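PDB 5UIZ: AA10A from Thermobifida fusca, which binds copper and, as a lytic polysaccharide monooxygenase of family AA10, probably cleaves polysaccharide chains such as cellulose by oxidation. Local coordinates for residues G94-A99 with T212-S217; D102-L105 with G109-E112. All coordinates share one frame; numbering follows the deposited sequence. Where two conformers were deposited one is given.

Interaction 1: residues G94-A99 with T212-S217; sequences GNHRAA and TYYLCS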
ATOM      1  N   GLY A  94      14.041  -6.217   9.598  1.00 15.48           N
ATOM      2  CA  GLY A  94      12.886  -6.229  10.490  1.00 16.03           C
ATOM      3  C   GLY A  94      12.617  -4.865  11.104  1.00 14.58           C
ATOM      4  O   GLY A  94      11.629  -4.690  11.788  1.00 18.15           O
ATOM      5  N   ASN A  95      13.472  -3.885  10.875  1.00 14.55           N
ATOM      6  CA  ASN A  95      13.342  -2.611  11.574  1.00 14.43           C
ATOM      7  C   ASN A  95      12.499  -1.614  10.748  1.00 13.95           C
ATOM      8  O   ASN A  95      12.985  -0.573  10.310  1.00 13.21           O
ATOM      9  CB  ASN A  95      14.725  -2.066  11.928  1.00 15.17           C
ATOM     10  CG  ASN A  95      15.344  -2.793  13.119  1.00 15.57           C
ATOM     11  OD1 ASN A  95      14.643  -3.326  13.949  1.00 16.22           O
ATOM     12  ND2 ASN A  95      16.643  -2.798  13.193  1.00 16.34           N
ATOM     13  N   HIS A  96      11.249  -1.989  10.525  1.00 13.72           N
ATOM     14  CA  HIS A  96      10.305  -1.226   9.672  1.00 14.45           C
ATOM     15  C   HIS A  96      10.154   0.228  10.128  1.00 15.11           C
ATOM     16  O   HIS A  96      10.124   1.139   9.300  1.00 14.24           O
ATOM     17  CB  HIS A  96       8.971  -1.960   9.575  1.00 14.94           C
ATOM     18  CG  HIS A  96       9.116  -3.406   9.184  1.00 15.75           C
ATOM     19  ND1 HIS A  96       9.653  -3.811   7.973  1.00 17.50           N
ATOM     20  CD2 HIS A  96       8.838  -4.536   9.872  1.00 15.28           C
ATOM     21  CE1 HIS A  96       9.688  -5.135   7.945  1.00 17.01           C
ATOM     22  NE2 HIS A  96       9.191  -5.594   9.087  1.00 15.94           N
ATOM     23  N   ARG A  97      10.085   0.449  11.442  0.53 15.98           N
ATOM     24  CA  ARG A  97       9.945   1.805  11.976  0.53 17.21           C
ATOM     25  C   ARG A  97      11.154   2.639  11.653  0.53 16.74           C
ATOM     26  O   ARG A  97      11.022   3.821  11.315  0.53 16.28           O
ATOM     27  CB  ARG A  97       9.699   1.829  13.496  0.53 19.62           C
ATOM     28  CG  ARG A  97       8.278   2.165  13.915  0.53 21.86           C
ATOM     29  CD  ARG A  97       8.202   2.415  15.428  0.53 24.76           C
ATOM     30  NE  ARG A  97       6.835   2.725  15.905  0.53 27.40           N
ATOM     31  CZ  ARG A  97       5.889   1.826  16.187  0.53 28.55           C
ATOM     32  NH1 ARG A  97       4.710   2.250  16.607  0.53 28.74           N
ATOM     33  NH2 ARG A  97       6.100   0.507  16.044  0.53 30.90           N
ATOM     34  N   ALA A  98      12.341   2.037  11.701  1.00 15.64           N
ATOM     35  CA  ALA A  98      13.531   2.807  11.397  1.00 14.24           C
ATOM     36  C   ALA A  98      13.549   3.114   9.915  1.00 14.33           C
ATOM     37  O   ALA A  98      14.055   4.182   9.523  1.00 14.23           O
ATOM     38  CB  ALA A  98      14.788   2.077  11.763  1.00 14.37           C
ATOM     39  N   ALA A  99      13.127   2.157   9.082  1.00 12.58           N
ATOM     40  CA  ALA A  99      13.203   2.368   7.669  1.00 13.03           C
ATOM     41  C   ALA A  99      12.173   3.363   7.146  1.00 13.26           C
ATOM     42  O   ALA A  99      12.426   3.973   6.140  1.00 14.66           O
ATOM     43  CB  ALA A  99      13.096   1.079   6.908  1.00 13.43           C
ATOM     44  N   THR A 212      11.603  -6.248   1.572  1.00 14.99           N
ATOM     45  CA  THR A 212      10.370  -5.996   2.211  1.00 14.60           C
ATOM     46  C   THR A 212       9.582  -5.010   1.347  1.00 15.19           C
ATOM     47  O   THR A 212      10.099  -3.969   0.997  1.00 13.73           O
ATOM     48  CB  THR A 212      10.600  -5.423   3.613  1.00 14.59           C
ATOM     49  OG1 THR A 212      11.421  -6.306   4.374  1.00 15.45           O
ATOM     50  CG2 THR A 212       9.274  -5.291   4.319  1.00 15.26           C
ATOM     51  N   TYR A 213       8.320  -5.369   1.075  1.00 16.65           N
ATOM     52  CA  TYR A 213       7.355  -4.530   0.388  1.00 17.40           C
ATOM     53  C   TYR A 213       6.431  -3.824   1.336  1.00 16.52           C
ATOM     54  O   TYR A 213       5.958  -4.414   2.366  1.00 16.53           O
ATOM     55  CB  TYR A 213       6.545  -5.396  -0.561  1.00 19.10           C
ATOM     56  CG  TYR A 213       7.410  -5.962  -1.657  1.00 20.17           C
ATOM     57  CD1 TYR A 213       8.248  -7.032  -1.419  1.00 21.50           C
ATOM     58  CD2 TYR A 213       7.386  -5.420  -2.941  1.00 24.05           C
ATOM     59  CE1 TYR A 213       9.060  -7.547  -2.425  1.00 23.74           C
ATOM     60  CE2 TYR A 213       8.189  -5.928  -3.951  1.00 25.32           C
ATOM     61  CZ  TYR A 213       9.039  -6.983  -3.677  1.00 25.09           C
ATOM     62  OH  TYR A 213       9.829  -7.500  -4.669  1.00 30.23           O
ATOM     63  N   TYR A 214       6.129  -2.580   0.972  1.00 15.19           N
ATOM     64  CA  TYR A 214       5.333  -1.663   1.775  1.00 15.27           C
ATOM     65  C   TYR A 214       4.138  -1.167   0.966  1.00 15.53           C
ATOM     66  O   TYR A 214       4.276  -0.405   0.025  1.00 16.30           O
ATOM     67  CB  TYR A 214       6.194  -0.509   2.284  1.00 14.58           C
ATOM     68  CG  TYR A 214       7.267  -0.992   3.238  1.00 14.84           C
ATOM     69  CD1 TYR A 214       6.943  -1.445   4.503  1.00 14.70           C
ATOM     70  CD2 TYR A 214       8.592  -1.029   2.854  1.00 14.30           C
ATOM     71  CE1 TYR A 214       7.945  -1.900   5.362  1.00 16.12           C
ATOM     72  CE2 TYR A 214       9.576  -1.544   3.667  1.00 14.40           C
ATOM     73  CZ  TYR A 214       9.270  -1.952   4.912  1.00 14.86           C
ATOM     74  OH  TYR A 214      10.271  -2.398   5.759  1.00 16.40           O
ATOM     75  N   LEU A 215       2.963  -1.606   1.366  1.00 16.30           N
ATOM     76  CA  LEU A 215       1.774  -1.573   0.518  1.00 16.85           C
ATOM     77  C   LEU A 215       0.634  -0.874   1.188  1.00 17.19           C
ATOM     78  O   LEU A 215       0.006  -1.447   2.064  1.00 19.40           O
ATOM     79  CB  LEU A 215       1.378  -3.015   0.162  1.00 18.65           C
ATOM     80  CG  LEU A 215       2.577  -3.782  -0.445  1.00 19.86           C
ATOM     81  CD1 LEU A 215       2.381  -5.285  -0.523  1.00 21.07           C
ATOM     82  CD2 LEU A 215       3.009  -3.181  -1.791  1.00 19.76           C
ATOM     83  N   CYS A 216       0.406   0.397   0.829  0.54 16.47           N
ATOM     84  CA  CYS A 216      -0.743   1.163   1.320  0.54 16.95           C
ATOM     85  C   CYS A 216      -1.960   1.013   0.392  0.54 16.04           C
ATOM     86  O   CYS A 216      -1.853   1.202  -0.839  0.54 14.34           O
ATOM     87  CB  CYS A 216      -0.452   2.670   1.443  0.54 17.93           C
ATOM     88  SG  CYS A 216       0.634   3.138   2.811  0.54 20.69           S
ATOM     89  N   SER A 217      -3.101   0.735   1.011  1.00 15.03           N
ATOM     90  CA  SER A 217      -4.391   0.597   0.336  1.00 15.20           C
ATOM     91  C   SER A 217      -5.458   1.430   1.014  1.00 14.59           C
ATOM     92  O   SER A 217      -5.699   1.280   2.225  1.00 14.80           O
ATOM     93  CB  SER A 217      -4.860  -0.812   0.319  1.00 14.17           C
ATOM     94  OG  SER A 217      -3.917  -1.658  -0.323  1.00 16.59           O
TER
HETATM   95  O   HOH W   1      13.004  -6.968   6.809  0.87 12.59           O
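Y214 OH lies at the edge of the H96 imidazole, in its plane, and H96 ND1 lies at the edge of the Y214 ring. The two ring planes stand 73° apart, obliquely. H96 ND1 is 2.7 Å from Y214 OH. This is a nearly straight hydrogen bond, and either atom could be the donor. One face of the imidazole is backed by its own segment: G94 C sits 4.0 Å above the plane, over the ring centre. The methyl of T212 approaches the same ring obliquely, with T212 CG2 3.7 Å from H96 CE1. The first torsion of H96 sets CG anti to the carbonyl carbon (chi1 -51°). This turns the ring from the start of helix 96-99 to strand 211-221. The other ring nitrogen, NE2, bonds to Y148 OH, so two tyrosine hydroxyls fix the imidazole's rotation. A water adds a second bridge. It accepts from G94 N at 3.1 Å and is 3.0 Å from T212 OG1. All three touching residues, H96, T212 and Y214, are buried. The next residue, Y213, points to the other face of the strand, where its OH bonds to the N of the copper ligand H37. The T212 side chain stays about 11 Å from the copper ion. A short helix is thus pinned to a sheet strand of the beta-sandwich core found in AA10 enzymes.

Interaction 2: residues D102-L105 with G109-E112; sequences DGQL and GLTE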
ATOM      1  N   ASP A 102       7.742   8.569   9.941  1.00 13.26           N
ATOM      2  CA  ASP A 102       6.356   9.017   9.857  1.00 14.12           C
ATOM      3  C   ASP A 102       6.130   9.899   8.609  1.00 15.38           C
ATOM      4  O   ASP A 102       6.981  10.739   8.227  1.00 15.21           O
ATOM      5  CB  ASP A 102       5.948   9.769  11.101  1.00 14.51           C
ATOM      6  CG  ASP A 102       5.658   8.855  12.271  1.00 14.37           C
ATOM      7  OD1 ASP A 102       5.299   7.638  12.105  1.00 14.82           O
ATOM      8  OD2 ASP A 102       5.763   9.382  13.386  1.00 14.76           O
ATOM      9  N   GLY A 103       5.015   9.641   7.933  1.00 15.24           N
ATOM     10  CA  GLY A 103       4.681  10.390   6.778  1.00 15.11           C
ATOM     11  C   GLY A 103       5.368   9.890   5.542  1.00 16.22           C
ATOM     12  O   GLY A 103       5.124  10.440   4.475  1.00 16.77           O
ATOM     13  N   GLN A 104       6.192   8.845   5.660  1.00 15.48           N
ATOM     14  CA  GLN A 104       6.808   8.239   4.500  1.00 15.89           C
ATOM     15  C   GLN A 104       6.576   6.783   4.450  1.00 15.55           C
ATOM     16  O   GLN A 104       7.369   6.081   3.860  1.00 18.70           O
ATOM     17  CB  GLN A 104       8.316   8.495   4.468  1.00 16.24           C
ATOM     18  CG  GLN A 104       8.733   9.961   4.584  1.00 15.80           C
ATOM     19  CD  GLN A 104      10.239  10.101   4.569  1.00 17.13           C
ATOM     20  OE1 GLN A 104      10.989   9.102   4.449  1.00 18.21           O
ATOM     21  NE2 GLN A 104      10.702  11.324   4.622  1.00 18.39           N
ATOM     22  N   LEU A 105       5.513   6.315   5.066  1.00 14.25           N
ATOM     23  CA  LEU A 105       5.232   4.892   5.066  1.00 14.84           C
ATOM     24  C   LEU A 105       4.853   4.414   3.702  1.00 15.40           C
ATOM     25  O   LEU A 105       5.416   3.392   3.210  1.00 15.41           O
ATOM     26  CB  LEU A 105       4.127   4.523   6.047  1.00 14.57           C
ATOM     27  CG  LEU A 105       4.529   4.389   7.508  1.00 15.15           C
ATOM     28  CD1 LEU A 105       4.900   5.766   8.069  1.00 15.40           C
ATOM     29  CD2 LEU A 105       3.396   3.814   8.322  1.00 17.01           C
ATOM     30  N   GLY A 109       9.583   4.727   2.761  1.00 14.43           N
ATOM     31  CA  GLY A 109      10.690   5.529   3.277  1.00 14.76           C
ATOM     32  C   GLY A 109      11.474   6.122   2.132  1.00 15.23           C
ATOM     33  O   GLY A 109      12.699   6.066   2.137  1.00 14.83           O
ATOM     34  N   LEU A 110      10.751   6.639   1.138  1.00 13.87           N
ATOM     35  CA  LEU A 110      11.382   7.187  -0.066  1.00 14.93           C
ATOM     36  C   LEU A 110      12.323   6.237  -0.756  1.00 15.37           C
ATOM     37  O   LEU A 110      13.305   6.648  -1.342  1.00 15.12           O
ATOM     38  CB  LEU A 110      12.085   8.529   0.224  1.00 14.27           C
ATOM     39  CG  LEU A 110      11.161   9.617   0.841  1.00 15.26           C
ATOM     40  CD1 LEU A 110      11.994  10.879   1.154  1.00 14.94           C
ATOM     41  CD2 LEU A 110       9.979   9.986  -0.042  1.00 14.86           C
ATOM     42  N   THR A 111      11.969   4.958  -0.781  1.00 15.69           N
ATOM     43  CA  THR A 111      12.805   3.954  -1.435  1.00 16.77           C
ATOM     44  C   THR A 111      12.966   4.286  -2.931  1.00 17.39           C
ATOM     45  O   THR A 111      12.155   5.029  -3.500  1.00 17.78           O
ATOM     46  CB  THR A 111      12.155   2.559  -1.283  1.00 15.78           C
ATOM     47  OG1 THR A 111      13.086   1.528  -1.596  1.00 16.42           O
ATOM     48  CG2 THR A 111      10.926   2.402  -2.188  1.00 15.19           C
ATOM     49  N   GLU A 112      13.952   3.681  -3.557  1.00 18.62           N
ATOM     50  CA  GLU A 112      14.302   3.930  -4.949  1.00 20.99           C
ATOM     51  C   GLU A 112      14.423   5.419  -5.300  1.00 21.22           C
ATOM     52  O   GLU A 112      13.834   5.887  -6.276  1.00 19.94           O
ATOM     53  CB  GLU A 112      13.283   3.255  -5.848  1.00 23.24           C
ATOM     54  CG  GLU A 112      13.270   1.764  -5.733  1.00 26.98           C
ATOM     55  CD  GLU A 112      14.520   1.081  -6.350  1.00 32.03           C
ATOM     56  OE1 GLU A 112      14.570  -0.169  -6.277  1.00 34.36           O
ATOM     57  OE2 GLU A 112      15.441   1.767  -6.924  1.00 33.98           O
TER
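Q104 turns CG anti to its own carbonyl carbon (chi1 -53°) and runs on extended, which carries its carboxamide to the side chain of L110. L110 has the same first torsion, and its isobutyl group leans back to meet the amide. The two side chains cross obliquely. L110 CG and CD1 lie over one face of the carboxamide, both on the same side of its plane. Q104 OE1 lies 3.6 Å from L110 CG, and Q104 NE2 is 3.7 Å from L110 CD1. This is van der Waals contact between an amide and a branched alkyl group. Nearer the backbone, Q104 CB is 4.0 Å from G109 CA.

The backbone makes the polar link. G109 N donates to Q104 O at 2.8 Å, and the donor sits nearly along the C=O axis. A bond from residue i+5 back to residue i closes a six-residue pi-turn, 104-109. The turn contains C106, whose disulfide to C216 ties it to strand 211-221. S107 braces it from within: its OG bonds to both Q104 O and L110 N, so the carbonyl has two partners. The loop lies in the long region between strands 38-42 and 133-140, which probably includes the loop 2 region of AA10 enzymes. Before the turn, D102 OD1 bonds to W167 N.

G109 has positive phi (68°), a backbone shape that glycine adopts easily. It has no side chain to come between Q104 and L110. With an alanine at Q104 the carboxamide is gone, which would probably open a gap beside L110 CG and CD1 and leave that side chain less firmly held, while the main-chain bond could remain.

Interaction 1 is the buried contact and interaction 2 the partly buried one. The first joins parts far apart in sequence, a short helix and a sheet strand, through a side-chain hydrogen bond between two rings and a water bridge. The second is local. It shapes a turn with a main-chain bond and an amide lying on an alkyl group. Polar side-chain atoms thus do the joining in the core, while near the surface the backbone does it. The two touch where Y214 CB comes 4.1 Å from L105 O, and their centres are about 9 Å apart. Strand 211-221 serves both, in interaction 2 by way of a disulfide.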